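PDB 6QV5: CHAD domain, which probably binds inorganic polyphosphate through the basic surface of its all-helical CHAD domain, and carries a zinc ion in the crystal. Local coordinates for residues P54-R68 / I88-D102. Sequence-based numbering, arbitrary orientation.
Sequences PETLHQMRVGVRRLR and ISWLGTELGAARDWD
Knobs-into-holes packing between two antiparallel helices of the CHAD fold joins 54-68 to 88-102, with Leu57, Val64 and Leu95 as the knobs. The axes approach to 9.5 Å and cross at -144°. Leu95 enters from 88-102 among Leu57, Met60, Arg61 and Val64: its CD2 meets Leu57 CD1 as the two side chains slide past each other in opposite directions, while Leu95 CD1 lies 3.8 Å from Val64 CG2. The extended chain of Met60 crosses Leu95 at about a right angle and also touches Leu144 of helix 122-145 and Tyr149 of helix 147-163. Leu57 CD2 settles 3.8 Å from Ala98 CB.

Along one border, long basic side chains take over from this apolar seam, in keeping with a domain that binds a polyanion. With no side chain at Gly92 or Gly96, the Arg61 chain, bent at chi2 (66°), lies against the backbone of 88-102; Gly92 O sits 3.3 Å over the centre of its guanidinium, too far off the N-H directions for a hydrogen bond, and Arg65 approaches the opposite face. Farther on, Arg68 NH1 donates to Ser89 OG (2.9 Å), almost within the guanidinium plane; that hydroxyl is also hydrogen-bonded to Gln85 O.

Toward Pro54, the Arg99 guanidinium lies flat on the His58 ring, planes 17° apart, and its NH2 stands over the ring centre. A water at the guanidinium edge probably helps to hold this orientation: it accepts from Arg99 NH1 at 2.8 Å and donates to both Pro54 O and Asp102 OD2.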
loop_
_atom_site.group_PDB
_atom_site.type_symbol
_atom_site.label_atom_id
_atom_site.label_comp_id
_atom_site.label_asym_id
_atom_site.label_seq_id
_atom_site.Cartn_x
_atom_site.Cartn_y
_atom_site.Cartn_z
ATOM N N PRO A 54 -2.846 2.353 -15.585
ATOM C CA PRO A 54 -3.111 1.967 -14.186
ATOM C C PRO A 54 -1.872 1.608 -13.366
ATOM O O PRO A 54 -1.863 1.856 -12.162
ATOM C CB PRO A 54 -4.077 0.785 -14.318
ATOM C CG PRO A 54 -3.789 0.209 -15.651
ATOM C CD PRO A 54 -3.375 1.349 -16.532
ATOM N N GLU A 55 -0.834 1.036 -14.011
ATOM C CA GLU A 55 0.415 0.618 -13.367
ATOM C C GLU A 55 1.242 1.797 -12.833
ATOM O O GLU A 55 1.815 1.687 -11.747
ATOM C CB GLU A 55 1.240 -0.287 -14.305
ATOM C CG GLU A 55 2.457 -0.959 -13.672
ATOM C CD GLU A 55 2.250 -1.793 -12.418
ATOM O OE1 GLU A 55 1.200 -2.465 -12.301
ATOM O OE2 GLU A 55 3.155 -1.782 -11.553
ATOM N N THR A 56 1.289 2.917 -13.587
ATOM C CA THR A 56 2.013 4.139 -13.205
ATOM C C THR A 56 1.400 4.735 -11.933
ATOM O O THR A 56 2.134 5.149 -11.035
ATOM C CB THR A 56 2.045 5.148 -14.363
ATOM O OG1 THR A 56 0.713 5.554 -14.674
ATOM C CG2 THR A 56 2.730 4.597 -15.610
ATOM N N LEU A 57 0.049 4.738 -11.855
ATOM C CA LEU A 57 -0.724 5.206 -10.704
ATOM C C LEU A 57 -0.544 4.229 -9.528
ATOM O O LEU A 57 -0.394 4.673 -8.386
ATOM C CB LEU A 57 -2.211 5.358 -11.092
ATOM C CG LEU A 57 -3.233 5.649 -9.981
ATOM C CD1 LEU A 57 -3.076 7.055 -9.417
ATOM C CD2 LEU A 57 -4.644 5.454 -10.491
ATOM N N HIS A 58 -0.544 2.905 -9.818
ATOM C CA HIS A 58 -0.347 1.840 -8.831
ATOM C C HIS A 58 1.022 1.993 -8.162
ATOM O O HIS A 58 1.095 1.990 -6.933
ATOM C CB HIS A 58 -0.501 0.448 -9.482
ATOM C CG HIS A 58 -0.270 -0.715 -8.560
ATOM N ND1 HIS A 58 0.316 -1.883 -9.015
ATOM C CD2 HIS A 58 -0.554 -0.855 -7.242
ATOM C CE1 HIS A 58 0.368 -2.691 -7.968
ATOM N NE2 HIS A 58 -0.140 -2.114 -6.878
ATOM N N GLN A 59 2.086 2.182 -8.968
ATOM C CA GLN A 59 3.449 2.375 -8.477
ATOM C C GLN A 59 3.604 3.636 -7.627
ATOM O O GLN A 59 4.322 3.600 -6.628
ATOM C CB GLN A 59 4.473 2.342 -9.625
ATOM C CG GLN A 59 4.742 0.940 -10.191
ATOM C CD GLN A 59 5.128 -0.080 -9.141
ATOM O OE1 GLN A 59 6.047 0.122 -8.341
ATOM N NE2 GLN A 59 4.428 -1.201 -9.119
ATOM N N MET A 60 2.907 4.732 -7.998
ATOM C CA MET A 60 2.950 5.987 -7.243
ATOM C C MET A 60 2.232 5.846 -5.898
ATOM O O MET A 60 2.729 6.355 -4.892
ATOM C CB MET A 60 2.386 7.164 -8.053
ATOM C CG MET A 60 2.897 8.502 -7.568
ATOM S SD MET A 60 2.168 9.922 -8.408
ATOM C CE MET A 60 3.161 11.200 -7.750
ATOM N N ARG A 61 1.083 5.139 -5.882
ATOM C CA ARG A 61 0.291 4.868 -4.679
ATOM C C ARG A 61 1.087 4.002 -3.697
ATOM O O ARG A 61 1.088 4.292 -2.498
ATOM C CB ARG A 61 -1.064 4.208 -5.040
ATOM C CG ARG A 61 -1.982 3.896 -3.846
ATOM C CD ARG A 61 -2.476 5.153 -3.151
ATOM N NE ARG A 61 -3.045 4.874 -1.831
ATOM C CZ ARG A 61 -2.423 5.111 -0.680
ATOM N NH1 ARG A 61 -1.201 5.632 -0.671
ATOM N NH2 ARG A 61 -3.018 4.833 0.471
ATOM N N VAL A 62 1.779 2.960 -4.217
ATOM C CA VAL A 62 2.631 2.045 -3.444
ATOM C C VAL A 62 3.795 2.834 -2.817
ATOM O O VAL A 62 4.113 2.622 -1.645
ATOM C CB VAL A 62 3.084 0.812 -4.285
ATOM C CG1 VAL A 62 4.258 0.070 -3.642
ATOM C CG2 VAL A 62 1.918 -0.144 -4.519
ATOM N N GLY A 63 4.357 3.771 -3.586
ATOM C CA GLY A 63 5.433 4.658 -3.151
ATOM C C GLY A 63 5.044 5.510 -1.959
ATOM O O GLY A 63 5.860 5.717 -1.056
ATOM N N VAL A 64 3.787 6.006 -1.950
ATOM C CA VAL A 64 3.210 6.815 -0.870
ATOM C C VAL A 64 3.030 5.935 0.377
ATOM O O VAL A 64 3.389 6.363 1.477
ATOM C CB VAL A 64 1.905 7.543 -1.313
ATOM C CG1 VAL A 64 1.187 8.201 -0.134
ATOM C CG2 VAL A 64 2.200 8.580 -2.394
ATOM N N ARG A 65 2.522 4.696 0.189
ATOM C CA ARG A 65 2.327 3.707 1.254
ATOM C C ARG A 65 3.658 3.305 1.890
ATOM O O ARG A 65 3.737 3.209 3.116
ATOM C CB ARG A 65 1.605 2.461 0.725
ATOM C CG ARG A 65 0.097 2.562 0.788
ATOM C CD ARG A 65 -0.530 1.183 0.769
ATOM N NE ARG A 65 -1.910 1.224 0.288
ATOM C CZ ARG A 65 -2.264 1.068 -0.984
ATOM N NH1 ARG A 65 -1.344 0.853 -1.915
ATOM N NH2 ARG A 65 -3.542 1.118 -1.333
ATOM N N ARG A 66 4.703 3.089 1.052
ATOM C CA ARG A 66 6.063 2.731 1.475
ATOM C C ARG A 66 6.677 3.857 2.307
ATOM O O ARG A 66 7.344 3.580 3.303
ATOM C CB ARG A 66 6.957 2.430 0.259
ATOM C CG ARG A 66 6.746 1.046 -0.332
ATOM C CD ARG A 66 7.588 0.806 -1.571
ATOM N NE ARG A 66 8.992 0.561 -1.241
ATOM C CZ ARG A 66 9.983 1.414 -1.480
ATOM N NH1 ARG A 66 11.226 1.106 -1.138
ATOM N NH2 ARG A 66 9.741 2.579 -2.068
ATOM N N LEU A 67 6.426 5.121 1.908
ATOM C CA LEU A 67 6.902 6.317 2.600
ATOM C C LEU A 67 6.253 6.446 3.984
ATOM O O LEU A 67 6.964 6.691 4.959
ATOM C CB LEU A 67 6.637 7.573 1.742
ATOM C CG LEU A 67 7.070 8.928 2.322
ATOM C CD1 LEU A 67 8.569 9.156 2.159
ATOM C CD2 LEU A 67 6.302 10.061 1.675
ATOM N N ARG A 68 4.917 6.260 4.066
ATOM C CA ARG A 68 4.156 6.343 5.315
ATOM C C ARG A 68 4.591 5.273 6.326
ATOM O O ARG A 68 4.733 5.588 7.510
ATOM C CB ARG A 68 2.646 6.277 5.053
ATOM C CG ARG A 68 1.837 7.042 6.093
ATOM C CD ARG A 68 0.444 6.474 6.278
ATOM N NE ARG A 68 -0.486 6.928 5.243
ATOM C CZ ARG A 68 -1.250 8.012 5.341
ATOM N NH1 ARG A 68 -1.197 8.776 6.426
ATOM N NH2 ARG A 68 -2.075 8.339 4.355
ATOM N N ILE A 88 0.673 14.165 3.556
ATOM C CA ILE A 88 0.951 12.789 3.116
ATOM C C ILE A 88 -0.380 12.020 3.075
ATOM O O ILE A 88 -0.634 11.281 2.120
ATOM C CB ILE A 88 2.038 12.106 4.004
ATOM C CG1 ILE A 88 3.432 12.712 3.722
ATOM C CG2 ILE A 88 2.069 10.574 3.817
ATOM C CD1 ILE A 88 4.400 12.681 4.895
ATOM N N SER A 89 -1.241 12.247 4.092
ATOM C CA SER A 89 -2.576 11.656 4.205
ATOM C C SER A 89 -3.483 12.151 3.076
ATOM O O SER A 89 -4.272 11.368 2.548
ATOM C CB SER A 89 -3.190 11.968 5.566
ATOM O OG SER A 89 -2.431 11.376 6.608
ATOM N N TRP A 90 -3.339 13.438 2.689
ATOM C CA TRP A 90 -4.079 14.067 1.593
ATOM C C TRP A 90 -3.660 13.444 0.255
ATOM O O TRP A 90 -4.527 13.096 -0.545
ATOM C CB TRP A 90 -3.872 15.598 1.601
ATOM C CG TRP A 90 -4.167 16.275 0.293
ATOM C CD1 TRP A 90 -5.395 16.567 -0.222
ATOM C CD2 TRP A 90 -3.207 16.731 -0.669
ATOM N NE1 TRP A 90 -5.260 17.179 -1.448
ATOM C CE2 TRP A 90 -3.928 17.290 -1.748
ATOM C CE3 TRP A 90 -1.802 16.712 -0.730
ATOM C CZ2 TRP A 90 -3.291 17.837 -2.868
ATOM C CZ3 TRP A 90 -1.174 17.248 -1.842
ATOM C CH2 TRP A 90 -1.915 17.807 -2.893
ATOM N N LEU A 91 -2.336 13.290 0.029
ATOM C CA LEU A 91 -1.756 12.690 -1.177
ATOM C C LEU A 91 -2.162 11.213 -1.317
ATOM O O LEU A 91 -2.456 10.763 -2.427
ATOM C CB LEU A 91 -0.219 12.854 -1.170
ATOM C CG LEU A 91 0.586 12.267 -2.343
ATOM C CD1 LEU A 91 0.218 12.923 -3.665
ATOM C CD2 LEU A 91 2.073 12.402 -2.098
ATOM N N GLY A 92 -2.193 10.497 -0.189
ATOM C CA GLY A 92 -2.592 9.096 -0.120
ATOM C C GLY A 92 -4.054 8.891 -0.461
ATOM O O GLY A 92 -4.403 7.914 -1.126
ATOM N N THR A 93 -4.916 9.832 -0.023
ATOM C CA THR A 93 -6.362 9.834 -0.274
ATOM C C THR A 93 -6.652 10.164 -1.749
ATOM O O THR A 93 -7.515 9.523 -2.350
ATOM C CB THR A 93 -7.068 10.781 0.722
ATOM O OG1 THR A 93 -6.762 10.363 2.054
ATOM C CG2 THR A 93 -8.584 10.824 0.541
ATOM N N GLU A 94 -5.929 11.149 -2.326
ATOM C CA GLU A 94 -6.096 11.569 -3.721
ATOM C C GLU A 94 -5.720 10.471 -4.717
ATOM O O GLU A 94 -6.498 10.195 -5.633
ATOM C CB GLU A 94 -5.338 12.879 -4.021
ATOM C CG GLU A 94 -5.914 14.122 -3.356
ATOM C CD GLU A 94 -7.377 14.430 -3.617
ATOM O OE1 GLU A 94 -7.761 14.562 -4.803
ATOM O OE2 GLU A 94 -8.140 14.548 -2.631
ATOM N N LEU A 95 -4.549 9.834 -4.526
ATOM C CA LEU A 95 -4.076 8.745 -5.387
ATOM C C LEU A 95 -4.832 7.447 -5.101
ATOM O O LEU A 95 -5.034 6.650 -6.016
ATOM C CB LEU A 95 -2.558 8.521 -5.240
ATOM C CG LEU A 95 -1.624 9.660 -5.679
ATOM C CD1 LEU A 95 -0.215 9.404 -5.200
ATOM C CD2 LEU A 95 -1.621 9.844 -7.196
ATOM N N GLY A 96 -5.231 7.261 -3.841
ATOM C CA GLY A 96 -5.978 6.102 -3.362
ATOM C C GLY A 96 -7.355 5.977 -3.975
ATOM O O GLY A 96 -7.750 4.877 -4.367
ATOM N N ALA A 97 -8.082 7.111 -4.077
ATOM C CA ALA A 97 -9.418 7.190 -4.676
ATOM C C ALA A 97 -9.360 6.820 -6.161
ATOM O O ALA A 97 -10.233 6.098 -6.639
ATOM C CB ALA A 97 -9.991 8.592 -4.504
ATOM N N ALA A 98 -8.310 7.289 -6.876
ATOM C CA ALA A 98 -8.092 6.993 -8.292
ATOM C C ALA A 98 -7.720 5.516 -8.487
ATOM O O ALA A 98 -8.180 4.897 -9.448
ATOM C CB ALA A 98 -7.010 7.899 -8.858
ATOM N N ARG A 99 -6.924 4.950 -7.550
ATOM C CA ARG A 99 -6.501 3.547 -7.554
ATOM C C ARG A 99 -7.690 2.613 -7.289
ATOM O O ARG A 99 -7.856 1.636 -8.020
ATOM C CB ARG A 99 -5.348 3.315 -6.546
ATOM C CG ARG A 99 -4.860 1.863 -6.401
ATOM C CD ARG A 99 -4.186 1.314 -7.647
ATOM N NE ARG A 99 -3.884 -0.112 -7.515
ATOM C CZ ARG A 99 -3.720 -0.946 -8.538
ATOM N NH1 ARG A 99 -3.841 -0.510 -9.786
ATOM N NH2 ARG A 99 -3.446 -2.224 -8.320
ATOM N N ASP A 100 -8.520 2.931 -6.265
ATOM C CA ASP A 100 -9.721 2.176 -5.878
ATOM C C ASP A 100 -10.677 1.961 -7.057
ATOM O O ASP A 100 -11.163 0.845 -7.248
ATOM C CB ASP A 100 -10.464 2.877 -4.720
ATOM C CG ASP A 100 -9.838 2.740 -3.340
ATOM O OD1 ASP A 100 -8.825 2.013 -3.211
ATOM O OD2 ASP A 100 -10.361 3.358 -2.389
ATOM N N TRP A 101 -10.920 3.019 -7.856
ATOM C CA TRP A 101 -11.792 2.959 -9.029
ATOM C C TRP A 101 -11.163 2.204 -10.199
ATOM O O TRP A 101 -11.892 1.620 -11.000
ATOM C CB TRP A 101 -12.271 4.358 -9.439
ATOM C CG TRP A 101 -13.369 4.867 -8.558
ATOM C CD1 TRP A 101 -13.233 5.611 -7.424
ATOM C CD2 TRP A 101 -14.769 4.581 -8.684
ATOM N NE1 TRP A 101 -14.465 5.850 -6.862
ATOM C CE2 TRP A 101 -15.425 5.222 -7.611
ATOM C CE3 TRP A 101 -15.539 3.870 -9.622
ATOM C CZ2 TRP A 101 -16.816 5.174 -7.447
ATOM C CZ3 TRP A 101 -16.915 3.826 -9.460
ATOM C CH2 TRP A 101 -17.540 4.469 -8.383
ATOM N N ASP A 102 -9.820 2.193 -10.285
ATOM C CA ASP A 102 -9.090 1.472 -11.329
ATOM C C ASP A 102 -9.078 -0.038 -11.060
ATOM O O ASP A 102 -9.138 -0.819 -12.011
ATOM C CB ASP A 102 -7.657 2.013 -11.479
ATOM C CG ASP A 102 -7.324 2.603 -12.843
ATOM O OD1 ASP A 102 -8.186 2.536 -13.754
ATOM O OD2 ASP A 102 -6.202 3.127 -13.003
HETATM O O HOH W 1 -4.281 2.021 -10.944
#